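Local coordinates for glycerol-3-phosphate dehydrogenase [NAD(P)+] (Coxiella burnetii, PDB 3K96), which probably catalyses the NAD(P)H-dependent reduction of dihydroxyacetone phosphate to sn-glycerol 3-phosphate, the key precursor for phospholipid synthesis, at residues A[35-40]-A[57-62]; A[91-96]-A[117-122]. All coordinates share one frame; numbering follows the deposited sequence. Where two conformers were deposited one is given.

From the N terminus, strand 32-35 runs into helix 39-49 and the chain returns through strand 55-58, where interaction 1 closes this beta-alpha-beta unit. Farther on, after strand 87-90 at the sheet edge, residues 91-96 begin helix 93-97; the chain then passes through strand 102-105 and helix 109-119, and interaction 2 closes that second loop at 117-122. The two loops follow one another without nesting or crossing. They meet in space, however: helices 93-97 and 109-119 lie on the sheet face that carries L35 and W58. L35 CD1 lies 3.7 Å from M119 SD, and W58 NE1 makes a weak hydrogen bond to C91 O.

Interaction 1. Residues A[35-40]-A[57-62]; sequences LGAGSW and LWSYES
G36 and W58 share the backbone bond that joins 35-40 to 57-62. G36 N donates to W58 O over 2.9 Å in a nearly straight bond (160° at the hydrogen), continuing the parallel pairing of L35 with W58 just where strand 32-35 gives way to the turn before helix 39-49. G36 has a positive phi of 121°, at which a beta carbon would press on the carbonyl oxygen of L35.

A water extends the polar link: it accepts from A37 N at 3.2 Å and lies 3.0 Å from S59 OG. S59 holds this hydroxyl anti to its own backbone nitrogen (chi1 176°), where OG accepts from E61 N at 3.3 Å, closing an ST turn, and is hydrogen-bonded to H64 ND1.

The apolar contacts fall in two groups. L35 lies slantwise against the six-membered part of the indole, its CB 3.9 Å from W58 CE3, and both side chains go on to pack on helix 93-97. Beyond the end of the pairing, the methyl of A37 fits between L57 and S59, with A37 CB 4.0 Å from L57 CG and 3.7 Å from S59 CB; H64 and M68 of helix 62-71 touch it too. L57 CD1 reaches G36 O at 3.6 Å.

G36, G38 and G41 fit the GxGxxG pattern of a Rossmann-type dinucleotide-binding fold, and S39 and W40, at the start of the helix, are predicted to bind NADPH. One direct bond, one water and close-fitting buried side chains therefore tie the presumed cofactor-binding turn to the neighbouring strand end.

Interaction 2. Residues A[91-96]-A[117-122]; sequences CDLKAS and TRMKPL
L93 O accepts the hydroxyl of S96 at 2.6 Å from S96 OG, the shortest polar bond here, with the donor well to one side of the C=O direction (120°). It lies within helix 93-97, whose first residue, L93, also carries much of the packing against 117-122. Just before it, D92 is the N-cap: D92 OD2 accepts from A95 N at 2.8 Å, although the amide comes from above the carboxylate plane, 58° out of it. The backbone amides of C91 and D92 at this helix start bind the sulfonate of an EPE molecule, probably from the crystallisation liquor.

No hydrogen bond crosses the contact, which is made by carbon atoms apart from one methyl lying against a carbonyl oxygen. L122 spreads its two methyls over neighbouring residues of the helix. Its CD1 meets the fork of L93, 3.7 Å from L93 CG and 3.8 Å from L93 CD2, the two side chains lying at a slant. Its CD2 touches the root of K94, 3.8 Å from K94 CG, with the lysine chain crossing it at about a right angle.

The first torsion of L93 (chi1 -172°) carries CG toward 117-122, and CD2 continues to R118. There L93 CD2 reaches R118 CB at 3.9 Å and R118 O at 3.8 Å, while M119 CG is more distant, 4.4 Å from L93 CD2. The arginine then leads away, and its NH1 bonds to E114 O. M119 packs on I103 and I105 of the sheet.

This partly exposed seam between helix 93-97 and residues 117-122 of the dinucleotide-binding domain therefore rests on apolar packing of L93 and K94 against L122, with R118 CB beside L93, while the polar bonds of D92 and S96 hold the short helix together internally.

Interaction 1. Residues A[35-40]-A[57-62]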
# COMPACT_ATOMS: atom_id res chain seq x y z
N LEU A 35 -15.43 -5.46 25.50
CA LEU A 35 -16.69 -4.77 25.30
C LEU A 35 -16.85 -4.51 23.80
O LEU A 35 -16.11 -3.70 23.22
CB LEU A 35 -16.70 -3.45 26.09
CG LEU A 35 -16.33 -3.52 27.59
CD1 LEU A 35 -16.49 -2.15 28.28
CD2 LEU A 35 -17.12 -4.61 28.34
N GLY A 36 -17.80 -5.20 23.18
CA GLY A 36 -18.05 -5.11 21.73
C GLY A 36 -17.89 -6.50 21.12
O GLY A 36 -16.77 -7.03 20.99
N ALA A 37 -19.02 -7.09 20.73
CA ALA A 37 -19.00 -8.43 20.18
C ALA A 37 -19.16 -8.44 18.68
O ALA A 37 -19.86 -9.30 18.11
CB ALA A 37 -20.07 -9.28 20.87
N GLY A 38 -18.55 -7.47 18.01
CA GLY A 38 -18.53 -7.46 16.55
C GLY A 38 -17.49 -8.50 16.13
O GLY A 38 -16.94 -9.26 16.97
N SER A 39 -17.18 -8.52 14.83
CA SER A 39 -16.21 -9.47 14.28
C SER A 39 -14.85 -9.34 14.95
O SER A 39 -14.27 -10.32 15.42
CB SER A 39 -16.02 -9.22 12.77
OG SER A 39 -17.26 -9.29 12.08
N TRP A 40 -14.33 -8.12 14.98
CA TRP A 40 -13.02 -7.86 15.53
C TRP A 40 -12.97 -8.15 17.04
O TRP A 40 -12.06 -8.84 17.50
CB TRP A 40 -12.55 -6.45 15.16
CG TRP A 40 -11.13 -6.09 15.58
CD1 TRP A 40 -10.72 -4.89 16.11
CD2 TRP A 40 -9.95 -6.92 15.53
NE1 TRP A 40 -9.37 -4.92 16.39
CE2 TRP A 40 -8.87 -6.15 16.03
CE3 TRP A 40 -9.70 -8.22 15.09
CZ2 TRP A 40 -7.58 -6.64 16.11
CZ3 TRP A 40 -8.41 -8.71 15.18
CH2 TRP A 40 -7.37 -7.93 15.69
N LEU A 57 -16.88 -11.59 27.09
CA LEU A 57 -17.26 -10.82 25.94
C LEU A 57 -18.65 -10.24 26.13
O LEU A 57 -19.61 -10.99 26.29
CB LEU A 57 -17.25 -11.73 24.71
CG LEU A 57 -17.57 -11.09 23.36
CD1 LEU A 57 -16.52 -10.03 23.04
CD2 LEU A 57 -17.62 -12.17 22.28
N TRP A 58 -18.76 -8.93 26.08
CA TRP A 58 -20.04 -8.23 26.26
C TRP A 58 -20.52 -7.58 24.97
O TRP A 58 -19.73 -7.06 24.18
CB TRP A 58 -19.87 -7.15 27.32
CG TRP A 58 -21.07 -6.24 27.54
CD1 TRP A 58 -22.15 -6.49 28.35
CD2 TRP A 58 -21.26 -4.92 27.02
NE1 TRP A 58 -23.02 -5.42 28.33
CE2 TRP A 58 -22.49 -4.44 27.53
CE3 TRP A 58 -20.51 -4.08 26.16
CZ2 TRP A 58 -23.00 -3.18 27.20
CZ3 TRP A 58 -21.01 -2.83 25.85
CH2 TRP A 58 -22.25 -2.39 26.37
N SER A 59 -21.83 -7.63 24.79
CA SER A 59 -22.47 -7.01 23.66
C SER A 59 -23.64 -6.21 24.18
O SER A 59 -24.36 -6.68 25.07
CB SER A 59 -22.99 -8.07 22.70
OG SER A 59 -23.71 -7.47 21.63
N TYR A 60 -23.86 -5.03 23.60
CA TYR A 60 -25.01 -4.20 23.98
C TYR A 60 -26.33 -4.61 23.28
O TYR A 60 -27.41 -4.17 23.69
CB TYR A 60 -24.72 -2.70 23.79
CG TYR A 60 -24.12 -2.30 22.45
CD1 TYR A 60 -24.93 -2.04 21.36
CD2 TYR A 60 -22.75 -2.12 22.31
CE1 TYR A 60 -24.39 -1.65 20.15
CE2 TYR A 60 -22.19 -1.74 21.11
CZ TYR A 60 -23.02 -1.50 20.03
OH TYR A 60 -22.48 -1.11 18.82
N GLU A 61 -26.23 -5.45 22.24
CA GLU A 61 -27.41 -5.99 21.54
C GLU A 61 -27.84 -7.23 22.39
O GLU A 61 -27.27 -8.30 22.26
CB GLU A 61 -27.02 -6.38 20.10
CG GLU A 61 -26.27 -5.27 19.28
CD GLU A 61 -25.64 -5.76 17.93
OE1 GLU A 61 -25.01 -4.95 17.21
OE2 GLU A 61 -25.77 -6.95 17.59
N SER A 62 -28.82 -7.07 23.29
CA SER A 62 -29.22 -8.16 24.26
C SER A 62 -29.65 -9.55 23.71
O SER A 62 -29.36 -10.61 24.34
CB SER A 62 -30.27 -7.62 25.23
OG SER A 62 -29.74 -6.51 25.93
O HOH W 1 -21.69 -5.39 20.70

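Interaction 2. Residues A[91-96]-A[117-122]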
# COMPACT_ATOMS: atom_id res chain seq x y z
N CYS A 91 -24.35 -10.19 29.02
CA CYS A 91 -25.15 -9.08 28.47
C CYS A 91 -25.20 -7.93 29.45
O CYS A 91 -25.63 -6.84 29.09
CB CYS A 91 -26.56 -9.50 28.09
SG CYS A 91 -27.63 -9.78 29.48
N ASP A 92 -24.76 -8.15 30.68
CA ASP A 92 -24.76 -7.09 31.69
C ASP A 92 -23.37 -6.47 31.84
O ASP A 92 -22.41 -7.15 32.18
CB ASP A 92 -25.24 -7.63 33.05
CG ASP A 92 -25.28 -6.53 34.14
OD1 ASP A 92 -25.85 -5.44 33.89
OD2 ASP A 92 -24.76 -6.77 35.25
N LEU A 93 -23.29 -5.17 31.61
CA LEU A 93 -22.01 -4.48 31.67
C LEU A 93 -21.40 -4.58 33.04
O LEU A 93 -20.25 -4.96 33.19
CB LEU A 93 -22.17 -3.01 31.29
CG LEU A 93 -20.87 -2.25 31.14
CD1 LEU A 93 -20.03 -2.90 30.03
CD2 LEU A 93 -21.15 -0.80 30.83
N LYS A 94 -22.20 -4.24 34.06
CA LYS A 94 -21.73 -4.29 35.44
C LYS A 94 -21.19 -5.68 35.77
O LYS A 94 -20.09 -5.81 36.30
CB LYS A 94 -22.85 -3.91 36.40
CG LYS A 94 -22.44 -3.85 37.90
CD LYS A 94 -23.62 -3.41 38.77
CE LYS A 94 -23.32 -3.52 40.26
NZ LYS A 94 -22.23 -2.60 40.68
N ALA A 95 -21.97 -6.71 35.45
CA ALA A 95 -21.58 -8.09 35.73
C ALA A 95 -20.31 -8.47 34.99
O ALA A 95 -19.46 -9.18 35.51
CB ALA A 95 -22.69 -9.03 35.34
N SER A 96 -20.16 -7.98 33.77
CA SER A 96 -18.97 -8.34 32.99
C SER A 96 -17.70 -7.73 33.59
O SER A 96 -16.62 -8.32 33.49
CB SER A 96 -19.15 -7.93 31.51
OG SER A 96 -19.14 -6.52 31.36
N THR A 117 -19.46 6.41 28.75
CA THR A 117 -20.39 7.02 29.67
C THR A 117 -20.94 5.99 30.67
O THR A 117 -20.98 6.22 31.88
CB THR A 117 -21.54 7.71 28.91
OG1 THR A 117 -21.03 8.81 28.13
CG2 THR A 117 -22.59 8.25 29.89
N ARG A 118 -21.34 4.84 30.15
CA ARG A 118 -21.90 3.76 30.93
C ARG A 118 -20.89 3.06 31.83
O ARG A 118 -21.26 2.39 32.80
CB ARG A 118 -22.59 2.78 29.99
CG ARG A 118 -23.83 3.43 29.43
CD ARG A 118 -24.43 2.77 28.20
NE ARG A 118 -25.69 3.45 27.86
CZ ARG A 118 -25.79 4.67 27.34
NH1 ARG A 118 -24.70 5.42 27.09
NH2 ARG A 118 -27.00 5.18 27.08
N MET A 119 -19.61 3.24 31.54
CA MET A 119 -18.59 2.67 32.38
C MET A 119 -18.29 3.54 33.59
O MET A 119 -17.63 3.07 34.50
CB MET A 119 -17.30 2.48 31.60
CG MET A 119 -17.44 1.46 30.49
SD MET A 119 -16.03 1.39 29.37
CE MET A 119 -14.70 0.91 30.47
N LYS A 120 -18.75 4.80 33.61
CA LYS A 120 -18.38 5.69 34.73
C LYS A 120 -18.59 5.13 36.13
O LYS A 120 -17.69 5.22 36.94
CB LYS A 120 -19.02 7.08 34.61
CG LYS A 120 -18.37 7.91 33.50
CD LYS A 120 -18.99 9.27 33.34
CE LYS A 120 -18.24 10.08 32.30
NZ LYS A 120 -18.77 11.45 32.23
N PRO A 121 -19.76 4.53 36.42
CA PRO A 121 -19.96 4.01 37.77
C PRO A 121 -19.26 2.71 38.02
O PRO A 121 -19.37 2.18 39.11
CB PRO A 121 -21.47 3.77 37.84
CG PRO A 121 -22.04 4.41 36.63
CD PRO A 121 -20.98 4.48 35.61
N LEU A 122 -18.53 2.18 37.03
CA LEU A 122 -17.92 0.88 37.16
C LEU A 122 -16.40 0.91 37.24
O LEU A 122 -15.77 -0.12 37.43
CB LEU A 122 -18.36 -0.00 35.98
CG LEU A 122 -19.88 -0.09 35.77
CD1 LEU A 122 -20.18 -0.88 34.50
CD2 LEU A 122 -20.61 -0.71 36.97